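Local coordinates for protein putative cellulase CEL6 (Mycobacterium tuberculosis, PDB 1UP2) that probably hydrolyses internal beta-1,4-glucosidic bonds of cellulose, as an endoglucanase of glycoside hydrolase family 6, at residues A[76-81]-A[134-139]; A[232-237]-A[268-273]. All coordinates share one frame; numbering follows the deposited sequence.

Contact 1 of 2, residues A[76-81]-A[134-139]. With IFM (5-hydroxymethyl-3,4-dihydroxypiperidine), chain D.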
loop_
_atom_site.group_PDB
_atom_site.type_symbol
_atom_site.label_atom_id
_atom_site.label_comp_id
_atom_site.label_asym_id
_atom_site.label_seq_id
_atom_site.Cartn_x
_atom_site.Cartn_y
_atom_site.Cartn_z
ATOM N N TYR A 76 -3.839 6.063 -4.041
ATOM C CA TYR A 76 -2.739 6.999 -3.816
ATOM C C TYR A 76 -2.985 8.297 -4.593
ATOM O O TYR A 76 -2.193 8.687 -5.449
ATOM C CB TYR A 76 -1.395 6.333 -4.206
ATOM C CG TYR A 76 -0.149 7.025 -3.740
ATOM C CD1 TYR A 76 -0.010 7.499 -2.409
ATOM C CD2 TYR A 76 0.957 7.157 -4.601
ATOM C CE1 TYR A 76 1.145 8.144 -1.991
ATOM C CE2 TYR A 76 2.100 7.838 -4.190
ATOM C CZ TYR A 76 2.195 8.319 -2.887
ATOM O OH TYR A 76 3.372 8.956 -2.496
ATOM N N GLY A 77 -4.113 8.950 -4.306
ATOM C CA GLY A 77 -4.512 10.143 -5.018
ATOM C C GLY A 77 -4.765 11.382 -4.151
ATOM O O GLY A 77 -5.335 12.361 -4.650
ATOM N N ILE A 78 -4.337 11.362 -2.892
ATOM C CA ILE A 78 -4.685 12.439 -1.946
ATOM C C ILE A 78 -4.132 13.778 -2.411
ATOM O O ILE A 78 -3.023 13.831 -2.964
ATOM C CB ILE A 78 -4.171 12.116 -0.527
ATOM C CG1 ILE A 78 -4.936 12.876 0.559
ATOM C CG2 ILE A 78 -2.670 12.385 -0.395
ATOM C CD1 ILE A 78 -6.365 12.413 0.768
ATOM N N PRO A 79 -4.899 14.855 -2.244
ATOM C CA PRO A 79 -4.358 16.166 -2.562
ATOM C C PRO A 79 -3.087 16.426 -1.766
ATOM O O PRO A 79 -2.986 16.035 -0.605
ATOM C CB PRO A 79 -5.509 17.118 -2.175
ATOM C CG PRO A 79 -6.733 16.303 -2.405
ATOM C CD PRO A 79 -6.327 14.939 -1.904
ATOM N N HIS A 80 -2.166 17.139 -2.398
ATOM C CA HIS A 80 -0.839 17.440 -1.846
ATOM C C HIS A 80 -0.097 16.144 -1.539
ATOM O O HIS A 80 0.584 16.040 -0.526
ATOM C CB HIS A 80 -0.957 18.318 -0.600
ATOM C CG HIS A 80 -2.046 19.348 -0.697
ATOM N ND1 HIS A 80 -2.031 20.357 -1.639
ATOM C CD2 HIS A 80 -3.189 19.516 0.015
ATOM C CE1 HIS A 80 -3.107 21.112 -1.491
ATOM N NE2 HIS A 80 -3.833 20.616 -0.505
ATOM N N ARG A 81 -0.268 15.158 -2.424
ATOM C CA ARG A 81 0.356 13.859 -2.228
ATOM C C ARG A 81 1.841 13.980 -2.029
ATOM O O ARG A 81 2.501 14.754 -2.754
ATOM C CB ARG A 81 0.105 12.966 -3.413
ATOM C CG ARG A 81 0.455 11.522 -3.167
ATOM C CD ARG A 81 0.194 10.686 -4.377
ATOM N NE ARG A 81 1.204 10.852 -5.423
ATOM C CZ ARG A 81 1.149 10.258 -6.615
ATOM N NH1 ARG A 81 0.143 9.459 -6.921
ATOM N NH2 ARG A 81 2.128 10.436 -7.518
ATOM N N GLN A 134 -6.908 19.071 8.458
ATOM C CA GLN A 134 -8.251 18.642 8.784
ATOM C C GLN A 134 -8.973 18.205 7.514
ATOM O O GLN A 134 -9.699 17.209 7.521
ATOM C CB GLN A 134 -9.068 19.732 9.478
ATOM C CG GLN A 134 -10.450 19.257 9.869
ATOM C CD GLN A 134 -10.382 18.108 10.885
ATOM O OE1 GLN A 134 -9.807 18.297 11.945
ATOM N NE2 GLN A 134 -10.948 16.904 10.542
ATOM N N GLU A 135 -8.801 18.963 6.441
ATOM C CA GLU A 135 -9.379 18.591 5.174
ATOM C C GLU A 135 -8.922 17.198 4.782
ATOM O O GLU A 135 -9.716 16.369 4.328
ATOM C CB GLU A 135 -9.020 19.590 4.073
ATOM C CG GLU A 135 -9.539 19.168 2.695
ATOM C CD GLU A 135 -8.964 19.987 1.536
ATOM O OE1 GLU A 135 -7.730 19.934 1.282
ATOM O OE2 GLU A 135 -9.776 20.674 0.860
ATOM N N ARG A 136 -7.632 16.942 4.962
ATOM C CA ARG A 136 -7.074 15.636 4.608
ATOM C C ARG A 136 -7.684 14.518 5.425
ATOM O O ARG A 136 -8.001 13.453 4.877
ATOM C CB ARG A 136 -5.545 15.610 4.777
ATOM C CG ARG A 136 -4.964 14.235 4.570
ATOM C CD ARG A 136 -3.459 14.209 4.497
ATOM N NE ARG A 136 -2.932 14.765 3.245
ATOM C CZ ARG A 136 -1.657 14.665 2.902
ATOM N NH1 ARG A 136 -0.785 14.071 3.721
ATOM N NH2 ARG A 136 -1.221 15.188 1.759
ATOM N N PHE A 137 -7.781 14.706 6.737
ATOM C CA PHE A 137 -8.423 13.712 7.602
ATOM C C PHE A 137 -9.869 13.462 7.149
ATOM O O PHE A 137 -10.324 12.305 7.118
ATOM C CB PHE A 137 -8.424 14.141 9.085
ATOM C CG PHE A 137 -7.036 14.206 9.726
ATOM C CD1 PHE A 137 -5.888 13.795 9.068
ATOM C CD2 PHE A 137 -6.900 14.696 11.036
ATOM C CE1 PHE A 137 -4.616 13.875 9.680
ATOM C CE2 PHE A 137 -5.644 14.758 11.649
ATOM C CZ PHE A 137 -4.495 14.323 10.954
ATOM N N ASP A 138 -10.576 14.539 6.796
ATOM C CA ASP A 138 -11.956 14.416 6.335
ATOM C C ASP A 138 -12.070 13.623 5.027
ATOM O O ASP A 138 -13.003 12.833 4.841
ATOM C CB ASP A 138 -12.575 15.776 6.099
ATOM C CG ASP A 138 -12.828 16.559 7.384
ATOM O OD1 ASP A 138 -12.826 15.985 8.511
ATOM O OD2 ASP A 138 -13.056 17.772 7.326
ATOM N N LEU A 139 -11.132 13.834 4.111
ATOM C CA LEU A 139 -11.054 13.020 2.892
ATOM C C LEU A 139 -10.762 11.530 3.127
ATOM O O LEU A 139 -11.336 10.679 2.476
ATOM C CB LEU A 139 -9.980 13.572 1.959
ATOM C CG LEU A 139 -10.260 14.976 1.429
ATOM C CD1 LEU A 139 -9.095 15.466 0.582
ATOM C CD2 LEU A 139 -11.574 15.001 0.659
HETATM O O4 IFM D . 6.216 5.578 -4.835
HETATM C C4 IFM D . 6.266 5.329 -3.420
HETATM C C3 IFM D . 7.735 5.290 -3.089
HETATM O O3 IFM D . 8.270 4.018 -3.460
HETATM C C2 IFM D . 7.995 5.635 -1.629
HETATM N N IFM D . 7.558 6.992 -1.279
HETATM C C1 IFM D . 6.424 7.517 -2.034
HETATM C C5 IFM D . 5.509 6.436 -2.647
HETATM C C6 IFM D . 4.553 5.856 -1.619
HETATM O O6 IFM D . 5.157 4.912 -0.769
HETATM O O HOH W 1 -4.809 16.147 1.567
HETATM O O HOH W 2 -6.307 21.779 -0.013
#
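R136 reaches from helix 130-147 into the type II turn of I78 to R81 and holds two of its carbonyl oxygens. With CG anti to the backbone N (chi1 174°), the chain leaves the helix extended; CB, CG and CD carry it forward to a bend at chi3. R136 NE then passes 3.8 Å from CG1 of I78 and donates a hydrogen bond to water 1, which in turn donates to P79 O. I78 CG2 packs on one face of the guanidinium, 3.8 Å from R136 NH2. At the tip R136 NH2 donates to P79 O at 3.1 Å, within the guanidinium plane, and more weakly to H80 O at 3.0 Å, where the N-H is bent to 121°. NH1 goes to A121 O, so three carbonyls and a water fix the rotation of the buried group. Arginine suits the place, being long and able to serve several acceptors at once. P79 fits the second turn position (phi -57°); H80 takes the third with positive phi. Alongside, I78 CD1 lies 4.0 Å from L139 CB, and P79 CD meets L139 CD1 tip to tip at 3.8 Å. At the partly exposed margin, water 2 bridges H80 NE2 and E135 OE1. A type II beta turn after strand 72-75 is thus tied to helix 130-147 in the alpha/beta fold of glycoside hydrolase family 6, beside the ligand-binding cleft, where Y76 touches the bound sugar analogue.

Contact 2 of 2, residues A[232-237]-A[268-273]. With BGC (beta-D-glucopyranose), chain C; IFM (5-hydroxymethyl-3,4-dihydroxypiperidine), chain B; SO4 (sulfate ion), chain F.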
loop_
_atom_site.group_PDB
_atom_site.type_symbol
_atom_site.label_atom_id
_atom_site.label_comp_id
_atom_site.label_asym_id
_atom_site.label_seq_id
_atom_site.Cartn_x
_atom_site.Cartn_y
_atom_site.Cartn_z
ATOM N N ASN A 232 16.955 7.319 4.146
ATOM C CA ASN A 232 17.275 5.877 4.169
ATOM C C ASN A 232 16.161 4.978 3.588
ATOM O O ASN A 232 16.392 3.800 3.292
ATOM C CB ASN A 232 17.719 5.399 5.571
ATOM C CG ASN A 232 16.587 5.280 6.550
ATOM O OD1 ASN A 232 15.583 6.012 6.463
ATOM N ND2 ASN A 232 16.764 4.413 7.546
ATOM N N TRP A 233 14.973 5.549 3.418
ATOM C CA TRP A 233 13.836 4.889 2.768
ATOM C C TRP A 233 13.838 5.122 1.230
ATOM O O TRP A 233 12.990 4.591 0.520
ATOM C CB TRP A 233 12.517 5.394 3.402
ATOM C CG TRP A 233 12.519 6.887 3.539
ATOM C CD1 TRP A 233 12.913 7.606 4.640
ATOM C CD2 TRP A 233 12.278 7.849 2.501
ATOM N NE1 TRP A 233 12.880 8.943 4.355
ATOM C CE2 TRP A 233 12.479 9.124 3.060
ATOM C CE3 TRP A 233 11.837 7.762 1.181
ATOM C CZ2 TRP A 233 12.313 10.305 2.334
ATOM C CZ3 TRP A 233 11.648 8.930 0.465
ATOM C CH2 TRP A 233 11.898 10.194 1.053
ATOM N N CYS A 234 14.772 5.935 0.723
ATOM C CA CYS A 234 14.729 6.387 -0.679
ATOM C C CYS A 234 15.732 5.586 -1.531
ATOM O O CYS A 234 16.911 5.904 -1.552
ATOM C CB CYS A 234 14.969 7.903 -0.768
ATOM S SG CYS A 234 14.141 8.731 -2.170
ATOM N N ASN A 235 15.246 4.544 -2.206
ATOM C CA ASN A 235 16.092 3.562 -2.935
ATOM C C ASN A 235 17.358 3.123 -2.186
ATOM O O ASN A 235 18.458 3.221 -2.760
ATOM C CB ASN A 235 16.519 4.110 -4.289
ATOM C CG ASN A 235 15.355 4.307 -5.235
ATOM O OD1 ASN A 235 14.399 3.538 -5.214
ATOM N ND2 ASN A 235 15.470 5.291 -6.120
ATOM N N PRO A 236 17.216 2.636 -0.941
ATOM C CA PRO A 236 18.365 2.152 -0.194
ATOM C C PRO A 236 18.953 0.895 -0.870
ATOM O O PRO A 236 18.255 0.087 -1.528
ATOM C CB PRO A 236 17.776 1.806 1.195
ATOM C CG PRO A 236 16.331 1.514 0.916
ATOM C CD PRO A 236 15.969 2.499 -0.164
ATOM N N SER A 237 20.259 0.747 -0.749
ATOM C CA SER A 237 20.903 -0.480 -1.223
ATOM C C SER A 237 20.911 -1.525 -0.100
ATOM O O SER A 237 20.585 -1.234 1.033
ATOM C CB SER A 237 22.296 -0.169 -1.756
ATOM O OG SER A 237 23.120 0.315 -0.735
ATOM N N GLY A 268 12.052 7.206 -6.113
ATOM C CA GLY A 268 12.155 8.578 -6.626
ATOM C C GLY A 268 13.552 8.897 -7.107
ATOM O O GLY A 268 14.434 8.029 -7.152
ATOM N N THR A 269 13.785 10.167 -7.414
ATOM C CA THR A 269 15.107 10.570 -7.801
ATOM C C THR A 269 16.114 10.459 -6.654
ATOM O O THR A 269 17.307 10.156 -6.876
ATOM C CB THR A 269 15.109 12.000 -8.412
ATOM O OG1 THR A 269 14.465 12.921 -7.542
ATOM C CG2 THR A 269 14.338 12.037 -9.708
ATOM N N CYS A 270 15.625 10.709 -5.441
ATOM C CA CYS A 270 16.339 10.371 -4.198
ATOM C C CYS A 270 17.682 11.127 -4.026
ATOM O O CYS A 270 18.567 10.690 -3.290
ATOM C CB CYS A 270 16.530 8.840 -4.063
ATOM S SG CYS A 270 14.977 7.971 -3.865
ATOM N N GLY A 271 17.823 12.265 -4.696
ATOM C CA GLY A 271 19.032 13.067 -4.554
ATOM C C GLY A 271 20.197 12.579 -5.407
ATOM O O GLY A 271 21.310 13.073 -5.260
ATOM N N ARG A 272 19.951 11.568 -6.254
ATOM C CA ARG A 272 20.992 10.905 -7.002
ATOM C C ARG A 272 20.641 10.758 -8.469
ATOM O O ARG A 272 21.316 9.999 -9.196
ATOM C CB ARG A 272 21.251 9.515 -6.396
ATOM C CG ARG A 272 21.895 9.554 -5.037
ATOM C CD ARG A 272 22.289 8.147 -4.538
ATOM N NE ARG A 272 21.092 7.336 -4.336
ATOM C CZ ARG A 272 20.319 7.344 -3.239
ATOM N NH1 ARG A 272 20.665 8.022 -2.149
ATOM N NH2 ARG A 272 19.209 6.607 -3.208
ATOM N N GLY A 273 19.603 11.467 -8.923
ATOM C CA GLY A 273 19.195 11.369 -10.315
ATOM C C GLY A 273 18.695 9.979 -10.707
ATOM O O GLY A 273 18.798 9.565 -11.854
HETATM C C2 BGC C . 8.609 9.644 2.848
HETATM C C3 BGC C . 7.550 8.984 1.970
HETATM C C4 BGC C . 7.702 7.453 2.011
HETATM C C5 BGC C . 7.742 6.954 3.443
HETATM C C6 BGC C . 8.016 5.441 3.509
HETATM C C1 BGC C . 8.550 9.041 4.241
HETATM O O2 BGC C . 8.527 11.066 2.852
HETATM O O3 BGC C . 7.680 9.447 0.632
HETATM O O4 BGC C . 6.641 6.833 1.307
HETATM O O5 BGC C . 8.768 7.632 4.164
HETATM O O6 BGC C . 7.917 5.048 4.861
HETATM O O4 IFM B . 9.549 9.666 5.039
HETATM C C4 IFM B . 9.343 9.588 6.456
HETATM C C3 IFM B . 10.154 8.433 7.023
HETATM O O3 IFM B . 9.599 7.191 6.572
HETATM C C2 IFM B . 10.175 8.444 8.557
HETATM N N IFM B . 10.497 9.760 9.105
HETATM C C1 IFM B . 9.699 10.873 8.588
HETATM C C5 IFM B . 9.776 10.918 7.065
HETATM C C6 IFM B . 8.869 12.004 6.458
HETATM O O6 IFM B . 9.121 13.249 7.091
HETATM S S SO4 F . 17.390 14.840 -7.392
HETATM O O1 SO4 F . 16.645 15.592 -8.369
HETATM O O2 SO4 F . 18.088 13.748 -8.081
HETATM O O3 SO4 F . 16.478 14.318 -6.347
HETATM O O4 SO4 F . 18.364 15.718 -6.731
HETATM O O HOH W 3 19.001 6.914 0.025
#
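Neither segment is helix or strand: the backbones come nearest at C234 and C270, CA atoms 5.6 Å apart, with C270 in a type I' turn from T269 to R272. A disulfide joins these loops, SG of C234 to SG of C270 at 2.0 Å with chi3 -80°, near the relaxed right angle of such bonds. Cysteine suits both places because loops without regular backbone pairing gain a covalent tie. CB of C234 also packs under W233, whose opposite face carries C2 of the glucose and O4 of the piperidine unit; the crosslink thus stands directly behind a flat, sugar-binding platform. N235 packs against the bridge, its ND2 3.5 Å from C270 SG, while that amide is hydrogen-bonded to E274 and S266. G271 fits a turn position where a CB would crowd the preceding carbonyl. T269 OG1 and the amides of G271 and G273 bind a sulfate, probably from the crystallisation liquor. R272 bends at chi3 to bring its guanidinium back across the turn, NE pairing with E274. Water 3 spans C234 O and R272 NH1. R272 NH2 donates to that same C234 O at 2.9 Å (N-H...O 145°); the oxygen lies in the guanidinium plane, but NH2 is tilted 27° from the carbonyl plane.

Both segments of contact 1 come earlier in the chain than those of contact 2; the centres are about 25 Å apart and the nearest atoms about 9 Å. Each contact includes a loop that follows a strand of one seven-stranded parallel sheet: 76-81 comes after strand 72-75, second in the sheet order, while 268-273 comes after 254-258, the last. The other partners differ in kind, helix 130-147 in contact 1 and the loop 232-237, between strands 213-217 and 254-258, in contact 2. Bound sugar units touch Y76 in one and W233 in the other, so the two contacts lie beside different parts of the ligand-binding cleft, one joined through hydrogen bonds from a helix arginine and apolar packing, the other through a disulfide.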